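Local coordinates for protein AxyAgu115A (Amphibacillus xylanus NBRC 15112, PDB 6NPS) that probably acts as a family GH115 alpha-glucuronidase, a glycoside hydrolase that removes glucuronic acid side groups from arabinoglucuronoxylan, at residues E255-K258 with Y259-P263; E537-Q540 with L541-R544; G577-N580 with L581-M584. The protein carries 3 engineered substitutions. One frame throughout, in Å; residues are numbered along the deposited sequence.

All three contacts are local, each made between residues three to five apart, contact 1 at the end of a short helix, contacts 2 and 3 along longer ones. Contact 1 closes helix 256-260 within the family's TIM-barrel range, between strands 241-242 and 298-300 in the chain. Its centre lies about 54 Å from that of contact 2 and about 44 Å from that of contact 3. Contacts 2 and 3 sit on the successive helices 537-558 and 564-596, centres about 12 Å apart, and touch where L542 CD2 packs 3.8 Å from K583 CG. A glycerol, probably from crystallisation, lies about 3 Å from the side chain of D539 in contact 2.

Contact 1 (E255-K258 with Y259-P263); sequences EEYK and YLRGP
R261 lies over the ring of Y257, and this pair is the tight part of the helix end. R261 CB stands 3.7 Å from the Y257 ring centroid, 16° off the normal, a CH-pi contact over one face. The ring is carried there by a first torsion that sets CG anti to the backbone N (chi1 -170°). Further out the R261 chain bends at chi3, and Y257 CE1 lies under one face of the guanidinium, 3.6 Å from R261 NH1, the two planes 49° apart. R261 NE pairs with D269, while Y257 OH bonds to Y267 O and A270 N, so both polar ends are held. Replacing Y257 by an alanine would probably leave R261 CB without its aromatic floor, one guanidinium face without this cover, and Y267 O and A270 N short of a partner. Y257 O is gripped twice, by R261 N at 2.9 Å and by L260 N at 3.2 Å.

The other side is looser and more exposed. K258 and Y259 run side by side, K258 CE lying 3.7 Å from Y259 CE2, obliquely to the ring. A bend at chi3 takes K258 NZ to E255 OE2, a 3.0 Å salt bridge that meets the carboxylate from above its plane. E255 O lies 3.2 Å from Y259 CD2, at the ring edge, and R221 makes a cation-pi contact with the same ring. Y259 N bonds to E256 O, and R261 N to Y257 O is the i+4 bond that closes a short helix in the TIM-barrel region of a GH115 enzyme.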
# COMPACT_ATOMS: atom_id res chain seq x y z
N GLU A 255 -9.30 -42.10 11.68
CA GLU A 255 -10.65 -42.14 11.10
C GLU A 255 -11.49 -43.33 11.59
O GLU A 255 -12.70 -43.38 11.31
CB GLU A 255 -10.56 -42.17 9.57
CG GLU A 255 -10.01 -40.88 8.95
CD GLU A 255 -11.04 -39.76 8.92
OE1 GLU A 255 -11.14 -38.98 9.90
OE2 GLU A 255 -11.75 -39.67 7.90
N GLU A 256 -10.89 -44.29 12.32
CA GLU A 256 -11.64 -45.49 12.72
C GLU A 256 -12.85 -45.13 13.56
O GLU A 256 -13.95 -45.63 13.31
CB GLU A 256 -10.74 -46.47 13.47
CG GLU A 256 -9.64 -47.06 12.56
CD GLU A 256 -8.91 -48.28 13.13
OE1 GLU A 256 -9.58 -49.22 13.64
OE2 GLU A 256 -7.64 -48.31 13.05
N TYR A 257 -12.68 -44.23 14.55
CA TYR A 257 -13.76 -43.99 15.50
C TYR A 257 -14.98 -43.39 14.82
O TYR A 257 -16.13 -43.66 15.22
CB TYR A 257 -13.28 -43.08 16.65
CG TYR A 257 -14.30 -42.98 17.80
CD1 TYR A 257 -14.83 -41.76 18.17
CD2 TYR A 257 -14.69 -44.10 18.52
CE1 TYR A 257 -15.74 -41.65 19.21
CE2 TYR A 257 -15.62 -44.01 19.57
CZ TYR A 257 -16.15 -42.78 19.91
OH TYR A 257 -17.06 -42.66 20.94
N LYS A 258 -14.75 -42.61 13.76
CA LYS A 258 -15.86 -41.99 13.05
C LYS A 258 -16.87 -43.01 12.54
O LYS A 258 -18.07 -42.71 12.49
CB LYS A 258 -15.32 -41.14 11.89
CG LYS A 258 -16.34 -40.19 11.33
CD LYS A 258 -15.90 -39.55 10.02
CE LYS A 258 -14.99 -40.45 9.20
NZ LYS A 258 -14.71 -39.86 7.86
N TYR A 259 -16.42 -44.20 12.14
CA TYR A 259 -17.32 -45.22 11.57
C TYR A 259 -17.87 -46.17 12.62
O TYR A 259 -18.86 -46.86 12.34
CB TYR A 259 -16.58 -46.06 10.52
CG TYR A 259 -16.07 -45.30 9.31
CD1 TYR A 259 -16.80 -45.25 8.12
CD2 TYR A 259 -14.84 -44.65 9.35
CE1 TYR A 259 -16.33 -44.56 7.02
CE2 TYR A 259 -14.36 -43.95 8.24
CZ TYR A 259 -15.11 -43.91 7.08
OH TYR A 259 -14.65 -43.22 5.98
N LEU A 260 -17.24 -46.26 13.79
CA LEU A 260 -17.63 -47.21 14.83
C LEU A 260 -18.42 -46.57 15.96
O LEU A 260 -19.01 -47.29 16.77
CB LEU A 260 -16.37 -47.90 15.41
CG LEU A 260 -15.53 -48.66 14.39
CD1 LEU A 260 -14.25 -49.18 14.99
CD2 LEU A 260 -16.28 -49.78 13.74
N ARG A 261 -18.46 -45.23 16.03
CA ARG A 261 -19.14 -44.55 17.13
C ARG A 261 -20.64 -44.44 16.86
O ARG A 261 -21.12 -44.64 15.74
CB ARG A 261 -18.55 -43.15 17.33
CG ARG A 261 -18.91 -42.20 16.19
CD ARG A 261 -18.17 -40.86 16.31
NE ARG A 261 -18.75 -40.06 17.38
CZ ARG A 261 -18.13 -39.02 17.94
NH1 ARG A 261 -16.91 -38.66 17.54
NH2 ARG A 261 -18.73 -38.35 18.92
N GLY A 262 -21.38 -44.09 17.91
CA GLY A 262 -22.79 -43.83 17.77
C GLY A 262 -23.56 -43.94 19.07
O GLY A 262 -23.07 -44.48 20.06
N PRO A 263 -24.79 -43.41 19.08
CA PRO A 263 -25.62 -43.43 20.30
C PRO A 263 -25.85 -44.80 20.92
O PRO A 263 -26.12 -44.89 22.12
CB PRO A 263 -26.97 -42.84 19.83
CG PRO A 263 -26.63 -42.04 18.61
CD PRO A 263 -25.43 -42.71 17.95

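Contact 2 (E537-Q540 with L541-R544); sequences ETDQ and LLDR
T538 and L542 touch one turn apart near the start of helix 537-558, a regular alpha-helix with the i to i+4 pattern. Four backbone bonds make this turn: L541 N to E537 O, L542 N to T538 O, D543 N to D539 O and R544 N to Q540 O. That from L542 N to T538 O is the straightest, 2.9 Å with an N-H...O angle of 172°.

Apolar packing follows the same spacing. T538 CG2 and L542 CD1 meet at 3.7 Å, the two side chains lying alongside each other and pointing the same way; T538 CG2 is anti to the backbone N, which turns OG1 beside that N, where it bonds to H531 O. L541 and T538 pack on L586, and L542 on K590, both residues of helix 564-596.

Polar ends find their partners beyond the turn. E537 binds the backbone of H531, Y957 and L958, and D539 OD2 forms a salt bridge with K590, which probably eases repulsion from D543, whose OD1 lies 6.0 Å from D539 OD2. On the more exposed side, D543 folds back over the helix, its OD2 3.1 Å from D539 O, two acceptors without a bond between them.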
# COMPACT_ATOMS: atom_id res chain seq x y z
N GLU A 537 19.76 -6.77 -2.61
CA GLU A 537 19.42 -8.15 -2.25
C GLU A 537 18.50 -8.78 -3.29
O GLU A 537 18.71 -9.94 -3.68
CB GLU A 537 18.86 -8.27 -0.81
CG GLU A 537 17.47 -7.67 -0.47
CD GLU A 537 17.03 -7.90 1.01
OE1 GLU A 537 17.88 -8.32 1.87
OE2 GLU A 537 15.84 -7.63 1.34
N THR A 538 17.52 -8.03 -3.81
CA THR A 538 16.66 -8.58 -4.85
C THR A 538 17.43 -8.91 -6.12
O THR A 538 17.30 -10.00 -6.66
CB THR A 538 15.51 -7.61 -5.14
OG1 THR A 538 14.53 -7.76 -4.10
CG2 THR A 538 14.80 -7.91 -6.47
N ASP A 539 18.25 -7.97 -6.61
CA ASP A 539 18.94 -8.24 -7.87
C ASP A 539 20.01 -9.31 -7.74
O ASP A 539 20.25 -10.07 -8.69
CB ASP A 539 19.54 -6.93 -8.42
CG ASP A 539 18.46 -5.98 -8.96
OD1 ASP A 539 18.54 -4.77 -8.68
OD2 ASP A 539 17.52 -6.45 -9.66
N GLN A 540 20.69 -9.38 -6.60
CA GLN A 540 21.63 -10.49 -6.43
C GLN A 540 20.91 -11.84 -6.43
O GLN A 540 21.40 -12.81 -7.03
CB GLN A 540 22.45 -10.31 -5.14
CG GLN A 540 23.63 -9.38 -5.40
CD GLN A 540 24.24 -8.77 -4.15
OE1 GLN A 540 23.95 -9.18 -3.02
NE2 GLN A 540 25.12 -7.80 -4.36
N LEU A 541 19.76 -11.94 -5.76
CA LEU A 541 19.05 -13.22 -5.77
C LEU A 541 18.48 -13.54 -7.17
O LEU A 541 18.60 -14.68 -7.65
CB LEU A 541 17.94 -13.19 -4.71
CG LEU A 541 17.08 -14.44 -4.54
CD1 LEU A 541 18.04 -15.67 -4.41
CD2 LEU A 541 16.22 -14.30 -3.29
N LEU A 542 17.91 -12.53 -7.87
CA LEU A 542 17.47 -12.75 -9.26
C LEU A 542 18.60 -13.26 -10.15
O LEU A 542 18.38 -14.11 -11.03
CB LEU A 542 16.90 -11.44 -9.85
CG LEU A 542 15.46 -11.20 -9.36
CD1 LEU A 542 15.01 -9.76 -9.67
CD2 LEU A 542 14.45 -12.21 -10.00
N ASP A 543 19.81 -12.73 -9.97
CA ASP A 543 20.93 -13.17 -10.79
C ASP A 543 21.33 -14.61 -10.45
O ASP A 543 21.64 -15.38 -11.36
CB ASP A 543 22.12 -12.23 -10.62
CG ASP A 543 21.87 -10.87 -11.22
OD1 ASP A 543 20.97 -10.77 -12.09
OD2 ASP A 543 22.56 -9.90 -10.81
N ARG A 544 21.35 -14.97 -9.16
CA ARG A 544 21.56 -16.37 -8.77
C ARG A 544 20.50 -17.30 -9.37
O ARG A 544 20.81 -18.38 -9.88
CB ARG A 544 21.55 -16.50 -7.25
CG ARG A 544 22.90 -16.22 -6.59
CD ARG A 544 22.77 -15.92 -5.11
NE ARG A 544 22.47 -17.11 -4.32
CZ ARG A 544 21.78 -17.10 -3.18
NH1 ARG A 544 21.32 -15.95 -2.70
NH2 ARG A 544 21.55 -18.23 -2.52

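Contact 3 (G577-N580 with L581-M584); sequences GNLN and LQKM
Q582 and N578 are joined by both backbone and water in the middle of helix 564-596, a long alpha-helix packed between helices 500-519, 537-558 and 601-629. The i to i+4 backbone bonds come first. Q582 N reaches N578 O at 3.0 Å, K583 N reaches L579 O and M584 N reaches N580 O, all close to straight, whereas L581 N to G577 O is weak at 3.4 Å.

Van der Waals contact across the turn is mostly of CB and CG carbons with carbonyl oxygens. Q582 CG, set anti to the carbonyl carbon (chi1 -59°), rests 3.2 Å from N578 O; a bend at chi2 then turns the amide toward a bound water. K583 CB likewise sits 3.3 Å from L579 O. Between side chains, L579 CD2 comes within 4.4 Å of Q582 CG. The others mostly face neighbours: L579 packs on I545 and L548, and M584 on V609, C612 and L613.

Two waters carry the side-chain links. The first donates to both N578 O and N578 OD1 and accepts from Q582 NE2, tying that amide to the residue one turn back. N578 ND2 binds P574 O one turn back and N424 O beyond the helix, and Q582 NE2 also binds R520 O, so both buried amide nitrogens are satisfied, while N578 OD1 is served by the water. N580 ND2 is bonded to C612 O of helix 601-629, and its carbonyl meets the second water. That water donates to N580 OD1 at 2.6 Å and accepts a weak bond from K583 NZ at 3.3 Å, at the tip of an extended lysine chain.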
# COMPACT_ATOMS: atom_id res chain seq x y z
N GLY A 577 10.45 -25.29 -10.03
CA GLY A 577 9.23 -24.95 -9.33
C GLY A 577 9.48 -23.93 -8.24
O GLY A 577 8.79 -22.92 -8.16
N ASN A 578 10.45 -24.21 -7.38
CA ASN A 578 10.78 -23.28 -6.30
C ASN A 578 11.31 -21.95 -6.84
O ASN A 578 10.91 -20.87 -6.40
CB ASN A 578 11.85 -23.89 -5.40
CG ASN A 578 11.27 -24.60 -4.19
OD1 ASN A 578 10.51 -24.01 -3.41
ND2 ASN A 578 11.62 -25.89 -4.03
N LEU A 579 12.25 -22.02 -7.76
CA LEU A 579 12.95 -20.80 -8.12
C LEU A 579 12.15 -19.93 -9.07
O LEU A 579 12.28 -18.70 -9.03
CB LEU A 579 14.32 -21.12 -8.72
CG LEU A 579 15.25 -21.79 -7.70
CD1 LEU A 579 16.63 -21.77 -8.27
CD2 LEU A 579 15.26 -21.06 -6.36
N ASN A 580 11.34 -20.53 -9.95
CA ASN A 580 10.43 -19.71 -10.75
C ASN A 580 9.46 -18.95 -9.85
O ASN A 580 9.14 -17.77 -10.10
CB ASN A 580 9.67 -20.59 -11.74
CG ASN A 580 8.65 -19.80 -12.57
OD1 ASN A 580 9.04 -19.05 -13.45
ND2 ASN A 580 7.38 -19.96 -12.27
N LEU A 581 9.00 -19.59 -8.78
CA LEU A 581 8.08 -18.91 -7.87
C LEU A 581 8.77 -17.76 -7.12
O LEU A 581 8.17 -16.69 -6.94
CB LEU A 581 7.54 -19.91 -6.85
CG LEU A 581 6.54 -19.31 -5.85
CD1 LEU A 581 5.58 -20.45 -5.51
CD2 LEU A 581 7.24 -18.86 -4.57
N GLN A 582 10.00 -17.99 -6.64
CA GLN A 582 10.76 -16.91 -6.00
C GLN A 582 10.95 -15.75 -6.98
O GLN A 582 10.69 -14.58 -6.65
CB GLN A 582 12.12 -17.41 -5.53
CG GLN A 582 12.09 -18.54 -4.52
CD GLN A 582 11.97 -18.04 -3.10
OE1 GLN A 582 12.41 -16.94 -2.79
NE2 GLN A 582 11.35 -18.84 -2.24
N LYS A 583 11.36 -16.06 -8.21
CA LYS A 583 11.61 -15.03 -9.22
C LYS A 583 10.36 -14.21 -9.49
O LYS A 583 10.43 -12.98 -9.62
CB LYS A 583 12.09 -15.71 -10.49
CG LYS A 583 12.24 -14.80 -11.72
CD LYS A 583 12.75 -15.68 -12.88
CE LYS A 583 12.85 -14.94 -14.21
NZ LYS A 583 13.03 -16.01 -15.27
N MET A 584 9.22 -14.88 -9.61
CA MET A 584 7.96 -14.20 -9.87
C MET A 584 7.71 -13.12 -8.84
O MET A 584 7.34 -12.00 -9.19
CB MET A 584 6.81 -15.21 -9.84
CG MET A 584 5.44 -14.54 -10.06
SD MET A 584 4.12 -15.82 -9.98
CE MET A 584 4.09 -16.15 -8.23
O HOH W 1 10.38 -21.47 -3.45
O HOH W 2 10.92 -18.53 -15.18